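Putative uncharacterized protein (Leishmania major, PDB 3M3I) is of unknown function but belongs to the DUF985 family of the cupin superfamily. Local coordinates at residues F23-R27 against L28-P32. Residues are numbered along the deposited sequence; the frame is centred on the assembly and turned at random.
Sequences FWIKR and LQLVP
W24 and L28, one helical turn apart, meet in a worked example of the Schellman motif, which here closes helix 21-27 before the chain enters strand 31-32. The two side chains lie alongside and point the same way, and CD1 of L28 approaches CE3 of the indole obliquely at 3.6 Å. With CG anti to its own carbonyl carbon (chi1 -60°), the L28 side chain runs back along the helix past W24 O and delivers CD1 to the indole. F23 CD1 sits over the centre of one indole face, while the indole NE1 is hydrogen-bonded to Y171 OH.

Q29 is the C-prime residue, and its positive phi of 54° bends the chain back over the last turn. Two backbone hydrogen bonds define the motif: L30 N to I25 O (3.1 Å), in the carbonyl plane and on a lone pair, and Q29 N to K26 O, whose donor stands 62° out of the carbonyl plane.

The reversal also brings L30 back against the helix, its CD1 coming to 4.2 Å from I25 CG1. Y38 touches both I25 and L30, and Y64 touches both L28 and L30, so the helix end is packed on strands 38-44 and 56-67 before V31 joins Y39 by backbone hydrogen bonds. R27 sets its CD over one face of the F23 ring, offset toward the rim, and both residues pack on V140 of the second subunit. L30 CG and CD1 rest beside the W24 carbonyl, CD1 3.7 Å from W24 O, the same oxygen that accepts the 3.0 Å hydrogen bond from L28 N.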
loop_
_atom_site.group_PDB
_atom_site.type_symbol
_atom_site.label_atom_id
_atom_site.label_comp_id
_atom_site.label_asym_id
_atom_site.label_seq_id
_atom_site.Cartn_x
_atom_site.Cartn_y
_atom_site.Cartn_z
ATOM N N PHE A 23 -17.535 9.859 8.153
ATOM C CA PHE A 23 -17.813 9.166 6.891
ATOM C C PHE A 23 -16.931 7.924 6.713
ATOM O O PHE A 23 -17.432 6.842 6.440
ATOM C CB PHE A 23 -17.631 10.149 5.712
ATOM C CG PHE A 23 -17.724 9.511 4.352
ATOM C CD1 PHE A 23 -16.599 8.928 3.765
ATOM C CD2 PHE A 23 -18.922 9.510 3.653
ATOM C CE1 PHE A 23 -16.682 8.342 2.511
ATOM C CE2 PHE A 23 -19.011 8.932 2.390
ATOM C CZ PHE A 23 -17.893 8.343 1.817
ATOM N N TRP A 24 -15.626 8.086 6.875
ATOM C CA TRP A 24 -14.679 6.985 6.657
ATOM C C TRP A 24 -14.712 5.931 7.760
ATOM O O TRP A 24 -14.485 4.756 7.489
ATOM C CB TRP A 24 -13.261 7.507 6.516
ATOM C CG TRP A 24 -13.061 8.296 5.303
ATOM C CD1 TRP A 24 -12.797 9.623 5.229
ATOM C CD2 TRP A 24 -13.144 7.819 3.960
ATOM N NE1 TRP A 24 -12.696 10.008 3.915
ATOM C CE2 TRP A 24 -12.901 8.916 3.115
ATOM C CE3 TRP A 24 -13.399 6.569 3.392
ATOM C CZ2 TRP A 24 -12.896 8.808 1.734
ATOM C CZ3 TRP A 24 -13.396 6.457 2.023
ATOM C CH2 TRP A 24 -13.146 7.576 1.202
ATOM N N ILE A 25 -15.004 6.350 8.993
ATOM C CA ILE A 25 -15.120 5.400 10.107
ATOM C C ILE A 25 -16.349 4.520 9.875
ATOM O O ILE A 25 -16.280 3.292 9.976
ATOM C CB ILE A 25 -15.231 6.114 11.482
ATOM C CG1 ILE A 25 -13.876 6.697 11.883
ATOM C CG2 ILE A 25 -15.725 5.150 12.540
ATOM C CD1 ILE A 25 -13.844 7.284 13.262
ATOM N N LYS A 26 -17.465 5.156 9.544
ATOM C CA LYS A 26 -18.669 4.426 9.177
ATOM C C LYS A 26 -18.397 3.457 8.033
ATOM O O LYS A 26 -18.496 2.256 8.209
ATOM C CB LYS A 26 -19.788 5.387 8.780
ATOM C CG LYS A 26 -21.098 4.697 8.446
ATOM C CD LYS A 26 -22.228 5.711 8.306
ATOM C CE LYS A 26 -23.460 5.081 7.648
ATOM N NZ LYS A 26 -23.274 4.799 6.179
ATOM N N ARG A 27 -18.015 3.989 6.876
ATOM C CA ARG A 27 -18.007 3.198 5.646
ATOM C C ARG A 27 -16.958 2.094 5.625
ATOM O O ARG A 27 -17.203 1.022 5.076
ATOM C CB ARG A 27 -17.911 4.119 4.422
ATOM C CG ARG A 27 -19.271 4.724 4.117
ATOM C CD ARG A 27 -19.253 5.674 2.973
ATOM N NE ARG A 27 -20.597 6.177 2.698
ATOM C CZ ARG A 27 -21.565 5.485 2.092
ATOM N NH1 ARG A 27 -21.363 4.225 1.692
ATOM N NH2 ARG A 27 -22.756 6.056 1.892
ATOM N N LEU A 28 -15.815 2.348 6.253
ATOM C CA LEU A 28 -14.737 1.357 6.320
ATOM C C LEU A 28 -14.755 0.576 7.631
ATOM O O LEU A 28 -13.856 -0.212 7.896
ATOM C CB LEU A 28 -13.375 2.030 6.109
ATOM C CG LEU A 28 -13.206 2.747 4.761
ATOM C CD1 LEU A 28 -11.929 3.549 4.758
ATOM C CD2 LEU A 28 -13.232 1.764 3.614
ATOM N N GLN A 29 -15.786 0.803 8.443
ATOM C CA GLN A 29 -16.011 0.043 9.666
ATOM C C GLN A 29 -14.761 0.058 10.566
ATOM O O GLN A 29 -14.373 -0.923 11.175
ATOM C CB GLN A 29 -16.523 -1.360 9.296
ATOM C CG GLN A 29 -17.912 -1.285 8.594
ATOM C CD GLN A 29 -18.233 -2.444 7.631
ATOM O OE1 GLN A 29 -17.338 -3.120 7.076
ATOM N NE2 GLN A 29 -19.528 -2.655 7.404
ATOM N N LEU A 30 -14.132 1.219 10.630
ATOM C CA LEU A 30 -12.929 1.395 11.430
ATOM C C LEU A 30 -13.317 1.391 12.906
ATOM O O LEU A 30 -14.409 1.849 13.269
ATOM C CB LEU A 30 -12.218 2.714 11.069
ATOM C CG LEU A 30 -11.953 3.015 9.579
ATOM C CD1 LEU A 30 -11.372 4.407 9.395
ATOM C CD2 LEU A 30 -11.039 1.981 8.954
ATOM N N VAL A 31 -12.442 0.852 13.740
ATOM C CA VAL A 31 -12.592 0.887 15.193
ATOM C C VAL A 31 -11.299 1.422 15.787
ATOM O O VAL A 31 -10.329 1.596 15.051
ATOM C CB VAL A 31 -12.938 -0.495 15.768
ATOM C CG1 VAL A 31 -14.210 -1.013 15.109
ATOM C CG2 VAL A 31 -11.794 -1.481 15.558
ATOM N N PRO A 32 -11.286 1.726 17.106
ATOM C CA PRO A 32 -10.078 2.267 17.731
ATOM C C PRO A 32 -8.948 1.258 17.792
ATOM O O PRO A 32 -9.178 0.080 18.033
ATOM C CB PRO A 32 -10.541 2.605 19.155
ATOM C CG PRO A 32 -11.967 2.882 19.003
ATOM C CD PRO A 32 -12.445 1.876 17.996
#